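Local coordinates for lactate dehydrogenase, adjacent gene encodes predicted malate dehydrogenase (Cryptosporidium parvum, PDB 4ND2), which probably catalyses the reversible, NAD-dependent interconversion of (S)-lactate and pyruvate, and takes up pyruvate together with a dinucleotide cofactor analogue, at residues A[50-54]-A[55-59]. Residues are numbered along the deposited sequence; the frame is centred on the assembly and turned at random.
Sequences HSMVM and FGSTS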
loop_
_atom_site.group_PDB
_atom_site.type_symbol
_atom_site.label_atom_id
_atom_site.label_comp_id
_atom_site.label_asym_id
_atom_site.label_seq_id
_atom_site.Cartn_x
_atom_site.Cartn_y
_atom_site.Cartn_z
ATOM N N HIS A 50 -6.015 16.873 -8.253
ATOM C CA HIS A 50 -7.194 16.797 -7.381
ATOM C C HIS A 50 -7.348 15.429 -6.711
ATOM O O HIS A 50 -7.898 15.335 -5.613
ATOM C CB HIS A 50 -8.480 17.117 -8.152
ATOM C CG HIS A 50 -8.488 18.472 -8.789
ATOM N ND1 HIS A 50 -9.277 18.776 -9.876
ATOM C CD2 HIS A 50 -7.793 19.599 -8.502
ATOM C CE1 HIS A 50 -9.077 20.034 -10.226
ATOM N NE2 HIS A 50 -8.179 20.555 -9.410
ATOM N N SER A 51 -6.880 14.377 -7.381
ATOM C CA SER A 51 -6.967 13.013 -6.852
ATOM C C SER A 51 -5.924 12.710 -5.773
ATOM O O SER A 51 -6.095 11.762 -5.010
ATOM C CB SER A 51 -6.840 11.984 -7.988
ATOM O OG SER A 51 -5.498 11.852 -8.437
ATOM N N MET A 52 -4.854 13.502 -5.705
ATOM C CA MET A 52 -3.739 13.209 -4.794
ATOM C C MET A 52 -4.166 13.167 -3.328
ATOM O O MET A 52 -3.777 12.251 -2.596
ATOM C CB MET A 52 -2.586 14.206 -4.984
ATOM C CG MET A 52 -1.815 14.058 -6.291
ATOM S SD MET A 52 -1.030 12.444 -6.530
ATOM C CE MET A 52 -2.273 11.597 -7.503
ATOM N N VAL A 53 -4.973 14.138 -2.904
ATOM C CA VAL A 53 -5.498 14.146 -1.534
ATOM C C VAL A 53 -6.365 12.911 -1.251
ATOM O O VAL A 53 -6.370 12.401 -0.130
ATOM C CB VAL A 53 -6.274 15.448 -1.213
ATOM C CG1 VAL A 53 -7.563 15.545 -2.022
ATOM C CG2 VAL A 53 -6.567 15.546 0.279
ATOM N N MET A 54 -7.071 12.421 -2.267
ATOM C CA MET A 54 -7.913 11.230 -2.116
ATOM C C MET A 54 -7.057 9.984 -1.865
ATOM O O MET A 54 -7.435 9.112 -1.082
ATOM C CB MET A 54 -8.783 11.007 -3.357
ATOM C CG MET A 54 -9.650 12.192 -3.767
ATOM S SD MET A 54 -10.452 11.880 -5.350
ATOM C CE MET A 54 -11.246 13.462 -5.646
ATOM N N PHE A 55 -5.908 9.916 -2.535
ATOM C CA PHE A 55 -4.959 8.811 -2.372
ATOM C C PHE A 55 -4.013 8.997 -1.185
ATOM O O PHE A 55 -3.225 8.101 -0.876
ATOM C CB PHE A 55 -4.110 8.652 -3.638
ATOM C CG PHE A 55 -4.890 8.263 -4.864
ATOM C CD1 PHE A 55 -5.803 7.214 -4.832
ATOM C CD2 PHE A 55 -4.670 8.912 -6.072
ATOM C CE1 PHE A 55 -6.501 6.845 -5.969
ATOM C CE2 PHE A 55 -5.366 8.547 -7.212
ATOM C CZ PHE A 55 -6.281 7.512 -7.161
ATOM N N GLY A 56 -4.067 10.160 -0.539
ATOM C CA GLY A 56 -3.157 10.484 0.552
ATOM C C GLY A 56 -1.720 10.689 0.097
ATOM O O GLY A 56 -0.788 10.445 0.863
ATOM N N SER A 57 -1.540 11.135 -1.146
ATOM C CA SER A 57 -0.212 11.373 -1.715
ATOM C C SER A 57 0.095 12.865 -1.747
ATOM O O SER A 57 -0.803 13.673 -1.956
ATOM C CB SER A 57 -0.148 10.821 -3.140
ATOM O OG SER A 57 1.066 11.175 -3.782
ATOM N N THR A 58 1.363 13.221 -1.551
ATOM C CA THR A 58 1.809 14.611 -1.676
ATOM C C THR A 58 2.619 14.844 -2.957
ATOM O O THR A 58 3.269 15.883 -3.100
ATOM C CB THR A 58 2.641 15.056 -0.452
ATOM O OG1 THR A 58 3.769 14.192 -0.292
ATOM C CG2 THR A 58 1.803 15.023 0.809
ATOM N N SER A 59 2.573 13.886 -3.886
ATOM C CA SER A 59 3.217 14.045 -5.191
ATOM C C SER A 59 2.674 15.278 -5.908
ATOM O O SER A 59 1.468 15.515 -5.904
ATOM C CB SER A 59 2.978 12.820 -6.081
ATOM O OG SER A 59 3.730 11.704 -5.653
#
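Met52 reaches along the chain to the residues of the turn, its sulfur lying near Ser57, its CG against the carbonyl oxygen of Ser59 and its methyl meeting Phe55. With CG beside the backbone N (chi1 -70°) and the chain bent again at chi2 and chi3, the thioether folds back rather than running out straight, which leaves Met52 SD 3.7 Å from Ser57 OG. Met52 CE arrives at the edge of the Phe55 ring, close to the ring plane, 3.9 Å from Phe55 CD2. The same side of the ring, through CE2, lies beside Ser51, with Phe55 CE2 3.5 Å from Ser51 OG; the serine hydroxyl is itself hydrogen-bonded to the carbonyl of Ile48. Between the two residues the backbone keeps a helical bond, from Phe55 N to Ser51 O at 3.1 Å.

Helix 40-55 of the Rossmann-type NAD-binding domain then stops in a Schellman motif, with Gly56 as the C' residue at positive phi (69°). Ser57 N turns back to Met52 O, 2.9 Å away, in a bond whose donor is tilted out of the carbonyl plane, while Gly56 N makes a weak bond to Val53 O. Ser57 continues the turn through its side chain: Ser57 OG stands anti to its own N (chi1 173°) and accepts from Ser59 N at 3.1 Å in a nearly straight bond, forming an ST turn on the way to strand 61-64. Both serine hydroxyls are engaged beyond the turn, Ser57 OG with the carbonyl of Gly24 and Ser59 OG with that of Ala29. On the helix, Val53 and Met54 pack on Ser152 of a second subunit.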